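Local coordinates for alcohol dehydrogenase, zinc-containing (Thermotoga maritima, PDB 1VJ0), which probably acts as a zinc-dependent alcohol dehydrogenase, an oxidoreductase whose subunit carries two bound zinc ions, at residues D269-A274 against G292-A297; E286-G291 against K317-K322. All coordinates share one frame; numbering follows the deposited sequence.

Contact 1: D269-A274 against G292-A297; sequences DFILEA and GFYSVA
Phe293 O takes two hydrogens from the neighbouring strand. Ile271 N gives Phe293 O a hydrogen bond of 2.9 Å. Phe270 CA lies 3.2 Å from the same Phe293 O in a CA-H...O contact. Ser295 O is gripped the same way by Glu273 N and Leu272 CA. Ile271 O in turn receives Ser295 N. Phe293 N to Asp269 O and Ala297 N to Glu273 O complete a parallel ladder of five bonds. These are the fourth and fifth strands of the Rossmann-type sheet, joined by a beta-alpha-beta crossover through helix 280-287.

Phe270, Leu272, Phe293 and Ser295 share one face. The rings of Phe270 and Phe293 lie side by side and point the same way. Their planes are 13° apart, but with centroids 5.9 Å apart they barely overlap. The closest atoms are Phe270 CE2 and Phe293 CD1, 3.8 Å apart. Phe270 CE2 also comes within 3.6 Å of Ser295 OG, which bonds to Ala186 O. Phe187 and Phe194 also meet the Phe270 ring. An alanine in place of this phenylalanine is likely to leave a gap beside Phe293 CD1 and strip cover from the Ser295 hydroxyl.

On the face with Ile271 and Glu273, Tyr294 CG stands anti to the backbone N (chi1 -163°). This brings Tyr294 CE1 to within 3.5 Å of Ile271 CG2. Tyr294 OH bonds to Gln202. Glu273 bends at chi2 (-84°), and Glu273 OE1 lies 3.4 Å from Val296 CG1. Its carboxylate accepts backbone N-H bonds from Thr275, Gly276, Gly298 and Val299. Four such donors probably stabilise the buried negative charge and tie together the loops that follow both strands.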
# COMPACT_ATOMS: atom_id res chain seq x y z
N ASP A 269 -18.58 -1.79 -1.13
CA ASP A 269 -17.12 -1.83 -1.26
C ASP A 269 -16.46 -1.74 0.13
O ASP A 269 -15.43 -2.39 0.41
CB ASP A 269 -16.71 -0.62 -2.11
CG ASP A 269 -17.33 -0.65 -3.49
OD1 ASP A 269 -17.18 -1.71 -4.19
OD2 ASP A 269 -18.01 0.28 -3.98
N PHE A 270 -17.12 -0.99 1.03
CA PHE A 270 -16.58 -0.65 2.33
C PHE A 270 -17.73 -0.52 3.33
O PHE A 270 -18.70 0.16 3.08
CB PHE A 270 -15.73 0.64 2.26
CG PHE A 270 -15.17 1.11 3.62
CD1 PHE A 270 -15.95 1.88 4.50
CD2 PHE A 270 -13.91 0.70 4.05
CE1 PHE A 270 -15.42 2.27 5.77
CE2 PHE A 270 -13.38 1.12 5.28
CZ PHE A 270 -14.15 1.90 6.13
N ILE A 271 -17.62 -1.24 4.42
CA ILE A 271 -18.56 -1.14 5.52
C ILE A 271 -17.88 -0.71 6.81
O ILE A 271 -16.81 -1.22 7.13
CB ILE A 271 -19.30 -2.48 5.71
CG1 ILE A 271 -19.93 -2.90 4.37
CG2 ILE A 271 -20.37 -2.37 6.77
CD1 ILE A 271 -20.77 -4.14 4.44
N LEU A 272 -18.56 0.13 7.60
CA LEU A 272 -18.11 0.49 8.93
C LEU A 272 -19.12 -0.03 9.95
O LEU A 272 -20.30 0.34 9.89
CB LEU A 272 -18.03 2.02 9.08
CG LEU A 272 -17.67 2.51 10.48
CD1 LEU A 272 -16.24 2.11 10.83
CD2 LEU A 272 -17.87 3.98 10.55
N GLU A 273 -18.66 -0.91 10.85
CA GLU A 273 -19.46 -1.30 11.99
C GLU A 273 -19.29 -0.20 13.03
O GLU A 273 -18.17 -0.02 13.54
CB GLU A 273 -19.03 -2.67 12.58
CG GLU A 273 -19.99 -3.16 13.66
CD GLU A 273 -19.66 -2.55 15.03
OE1 GLU A 273 -18.44 -2.59 15.40
OE2 GLU A 273 -20.57 -2.07 15.72
N ALA A 274 -20.38 0.49 13.37
CA ALA A 274 -20.37 1.56 14.35
C ALA A 274 -21.59 1.42 15.27
O ALA A 274 -22.17 2.42 15.76
CB ALA A 274 -20.35 2.89 13.63
N GLY A 292 -14.55 -7.01 -0.84
CA GLY A 292 -14.91 -5.91 0.03
C GLY A 292 -14.10 -5.77 1.33
O GLY A 292 -13.40 -6.72 1.77
N PHE A 293 -14.21 -4.58 1.94
CA PHE A 293 -13.48 -4.23 3.16
C PHE A 293 -14.40 -3.82 4.30
O PHE A 293 -15.26 -2.97 4.17
CB PHE A 293 -12.48 -3.12 2.79
CG PHE A 293 -11.40 -2.90 3.79
CD1 PHE A 293 -11.67 -2.22 4.96
CD2 PHE A 293 -10.11 -3.26 3.52
CE1 PHE A 293 -10.67 -1.97 5.87
CE2 PHE A 293 -9.10 -2.98 4.41
CZ PHE A 293 -9.40 -2.34 5.61
N TYR A 294 -14.27 -4.47 5.44
CA TYR A 294 -15.16 -4.23 6.55
C TYR A 294 -14.33 -3.78 7.76
O TYR A 294 -13.64 -4.59 8.34
CB TYR A 294 -15.85 -5.54 6.86
CG TYR A 294 -17.11 -5.53 7.70
CD1 TYR A 294 -17.57 -4.40 8.38
CD2 TYR A 294 -17.89 -6.65 7.71
CE1 TYR A 294 -18.74 -4.44 9.13
CE2 TYR A 294 -19.07 -6.69 8.44
CZ TYR A 294 -19.49 -5.58 9.15
OH TYR A 294 -20.69 -5.66 9.83
N SER A 295 -14.41 -2.50 8.13
CA SER A 295 -13.75 -1.96 9.30
C SER A 295 -14.72 -2.08 10.44
O SER A 295 -15.83 -1.56 10.38
CB SER A 295 -13.39 -0.47 9.16
OG SER A 295 -12.20 -0.33 8.38
N VAL A 296 -14.27 -2.74 11.50
CA VAL A 296 -15.07 -2.98 12.67
C VAL A 296 -14.54 -2.12 13.81
O VAL A 296 -13.48 -2.38 14.37
CB VAL A 296 -15.10 -4.47 13.04
CG1 VAL A 296 -15.99 -4.69 14.19
CG2 VAL A 296 -15.55 -5.29 11.85
N ALA A 297 -15.31 -1.09 14.17
CA ALA A 297 -14.83 -0.06 15.12
C ALA A 297 -15.78 0.23 16.28
O ALA A 297 -15.39 0.93 17.18
CB ALA A 297 -14.51 1.21 14.39

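Contact 2: E286-G291 against K317-K322; sequences ELLRRG and KNATFK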
# COMPACT_ATOMS: atom_id res chain seq x y z
N GLU A 286 -23.12 -10.10 4.88
CA GLU A 286 -23.95 -10.40 3.73
C GLU A 286 -24.14 -9.23 2.77
O GLU A 286 -24.63 -9.44 1.68
CB GLU A 286 -25.33 -10.92 4.18
CG GLU A 286 -25.29 -12.20 5.07
CD GLU A 286 -24.96 -13.50 4.35
OE1 GLU A 286 -24.62 -13.49 3.16
OE2 GLU A 286 -25.06 -14.58 5.00
N LEU A 287 -23.82 -8.01 3.19
CA LEU A 287 -23.90 -6.84 2.34
C LEU A 287 -22.60 -6.55 1.58
O LEU A 287 -22.60 -5.68 0.67
CB LEU A 287 -24.23 -5.59 3.17
CG LEU A 287 -25.58 -5.59 3.90
CD1 LEU A 287 -25.68 -4.32 4.70
CD2 LEU A 287 -26.73 -5.76 2.90
N LEU A 288 -21.51 -7.16 2.02
CA LEU A 288 -20.17 -6.87 1.52
C LEU A 288 -19.96 -7.55 0.13
O LEU A 288 -20.29 -8.74 -0.05
CB LEU A 288 -19.16 -7.39 2.55
CG LEU A 288 -17.70 -6.90 2.50
CD1 LEU A 288 -17.62 -5.43 2.75
CD2 LEU A 288 -16.88 -7.68 3.55
N ARG A 289 -19.41 -6.80 -0.84
CA ARG A 289 -19.07 -7.44 -2.09
C ARG A 289 -17.88 -8.36 -1.92
O ARG A 289 -17.11 -8.30 -0.93
CB ARG A 289 -18.76 -6.45 -3.19
CG ARG A 289 -17.47 -5.65 -3.07
CD ARG A 289 -17.00 -5.16 -4.48
NE ARG A 289 -15.89 -4.21 -4.44
CZ ARG A 289 -14.60 -4.54 -4.55
NH1 ARG A 289 -14.20 -5.80 -4.65
NH2 ARG A 289 -13.70 -3.58 -4.61
N ARG A 290 -17.79 -9.26 -2.86
CA ARG A 290 -16.57 -10.05 -3.04
C ARG A 290 -15.42 -9.07 -3.22
O ARG A 290 -15.50 -8.21 -4.07
CB ARG A 290 -16.73 -10.94 -4.25
CG ARG A 290 -17.64 -12.10 -3.97
CD ARG A 290 -17.60 -13.12 -5.04
NE ARG A 290 -16.69 -14.21 -4.69
CZ ARG A 290 -16.04 -14.95 -5.59
NH1 ARG A 290 -16.16 -14.70 -6.90
NH2 ARG A 290 -15.24 -15.93 -5.18
N GLY A 291 -14.39 -9.22 -2.41
CA GLY A 291 -13.21 -8.32 -2.38
C GLY A 291 -13.39 -7.11 -1.48
O GLY A 291 -12.48 -6.29 -1.38
N LYS A 317 -15.72 -14.97 -0.22
CA LYS A 317 -15.76 -13.52 -0.44
C LYS A 317 -14.41 -12.83 -0.68
O LYS A 317 -14.40 -11.69 -1.07
CB LYS A 317 -16.48 -12.84 0.72
CG LYS A 317 -17.50 -11.93 0.24
CD LYS A 317 -18.25 -11.25 1.34
CE LYS A 317 -19.58 -11.90 1.58
NZ LYS A 317 -20.67 -11.28 0.87
N ASN A 318 -13.28 -13.47 -0.38
CA ASN A 318 -11.99 -12.79 -0.40
C ASN A 318 -12.08 -11.43 0.34
O ASN A 318 -11.57 -10.39 -0.13
CB ASN A 318 -11.47 -12.69 -1.84
CG ASN A 318 -9.96 -12.51 -1.94
OD1 ASN A 318 -9.22 -13.47 -2.20
ND2 ASN A 318 -9.49 -11.26 -1.79
N ALA A 319 -12.75 -11.46 1.50
CA ALA A 319 -13.09 -10.26 2.26
C ALA A 319 -12.00 -9.89 3.23
O ALA A 319 -11.29 -10.72 3.74
CB ALA A 319 -14.41 -10.48 3.05
N THR A 320 -11.83 -8.59 3.46
CA THR A 320 -10.99 -8.11 4.55
C THR A 320 -11.87 -7.63 5.68
O THR A 320 -12.75 -6.76 5.48
CB THR A 320 -10.07 -6.94 4.08
OG1 THR A 320 -9.25 -7.37 2.99
CG2 THR A 320 -9.07 -6.53 5.14
N PHE A 321 -11.68 -8.20 6.87
CA PHE A 321 -12.29 -7.68 8.11
C PHE A 321 -11.16 -7.09 8.92
O PHE A 321 -10.11 -7.76 9.15
CB PHE A 321 -12.94 -8.79 8.96
CG PHE A 321 -14.27 -9.33 8.38
CD1 PHE A 321 -14.29 -10.00 7.17
CD2 PHE A 321 -15.45 -9.26 9.11
CE1 PHE A 321 -15.50 -10.54 6.67
CE2 PHE A 321 -16.64 -9.75 8.58
CZ PHE A 321 -16.66 -10.40 7.38
N LYS A 322 -11.30 -5.84 9.30
CA LYS A 322 -10.20 -5.14 9.96
C LYS A 322 -10.72 -4.52 11.23
O LYS A 322 -11.55 -3.63 11.15
CB LYS A 322 -9.69 -4.04 9.02
CG LYS A 322 -8.63 -3.11 9.58
CD LYS A 322 -7.30 -3.82 9.66
CE LYS A 322 -6.43 -3.28 10.77
NZ LYS A 322 -5.28 -4.21 11.11
O HOH W 1 -22.62 -13.15 1.44
O HOH W 2 -9.74 -8.21 -2.12
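Lys317 NZ donates a 2.7 Å hydrogen bond to Leu288 O, lying in the carbonyl plane. The lysine chain bends at chi3 (-100°) and chi4 to get there. On the way, Lys317 CD passes 3.5 Å from the same Leu288 O, and CG packs against Arg289 O and Arg290 CA. The lysine backbone is held as well. Gly291 N bonds to Lys317 O at 2.8 Å, and Arg290 CA-H touches that oxygen too. Main chain and side chain of one residue thus hold the chain just before strand 292-296.

The apolar part is compact. With chi1 at -163°, Leu288 puts CD2 3.8 Å from Ala319 CB and more loosely near Phe321 CE1. Tyr294 adds its ring to this group.

The Glu286 side is looser and wetter. Glu286 OE1 and Lys317 NZ are 5.1 Å apart, and a water bridges them, donating to the carboxylate and accepting from Lys317 NZ. Glu286 OE2 bonds to Trp313. At the other end, a second water has weak bonds to Gly291 O and Asn318 ND2. Asn318 OD1 bonds to Trp325 N of the second subunit.

Arg289 NH1 bonds to Arg290 O at 2.8 Å, with the acceptor near its guanidinium plane. Gly291 has positive phi, and a side chain here would run into Arg289 NH1. Arg289 also pairs with Asp269 and with Glu123 of the second subunit.

Asn318 forms the Schellman motif that ends the helix before strand 320-323. The contact joins the end of helix 280-287 and the corner after strand 288-289 to the entry of strand 320-323. That strand pairs antiparallel with a strand of the second subunit, so the sheet runs on across the interface.

Overall arrangement
The centres of the two contacts lie 9 Å apart, and their segments alternate along the chain. Strand 268-273 comes first, then helix 280-287 with strand 288-289, then strand 292-296, and finally strand 320-323. Contact 1 pairs two inner neighbours of the six-stranded parallel sheet. Contact 2 joins the turn leading into strand 292-296 to the start of the edge strand. Strand 292-296 connects them: Tyr294 pairs through its backbone with Thr320 and Lys322, and its ring packs on Phe321. Together they cover the side of the Rossmann-type sheet that ends in strand 320-323. Both touch the second subunit, so this side of the sheet lies at a subunit interface.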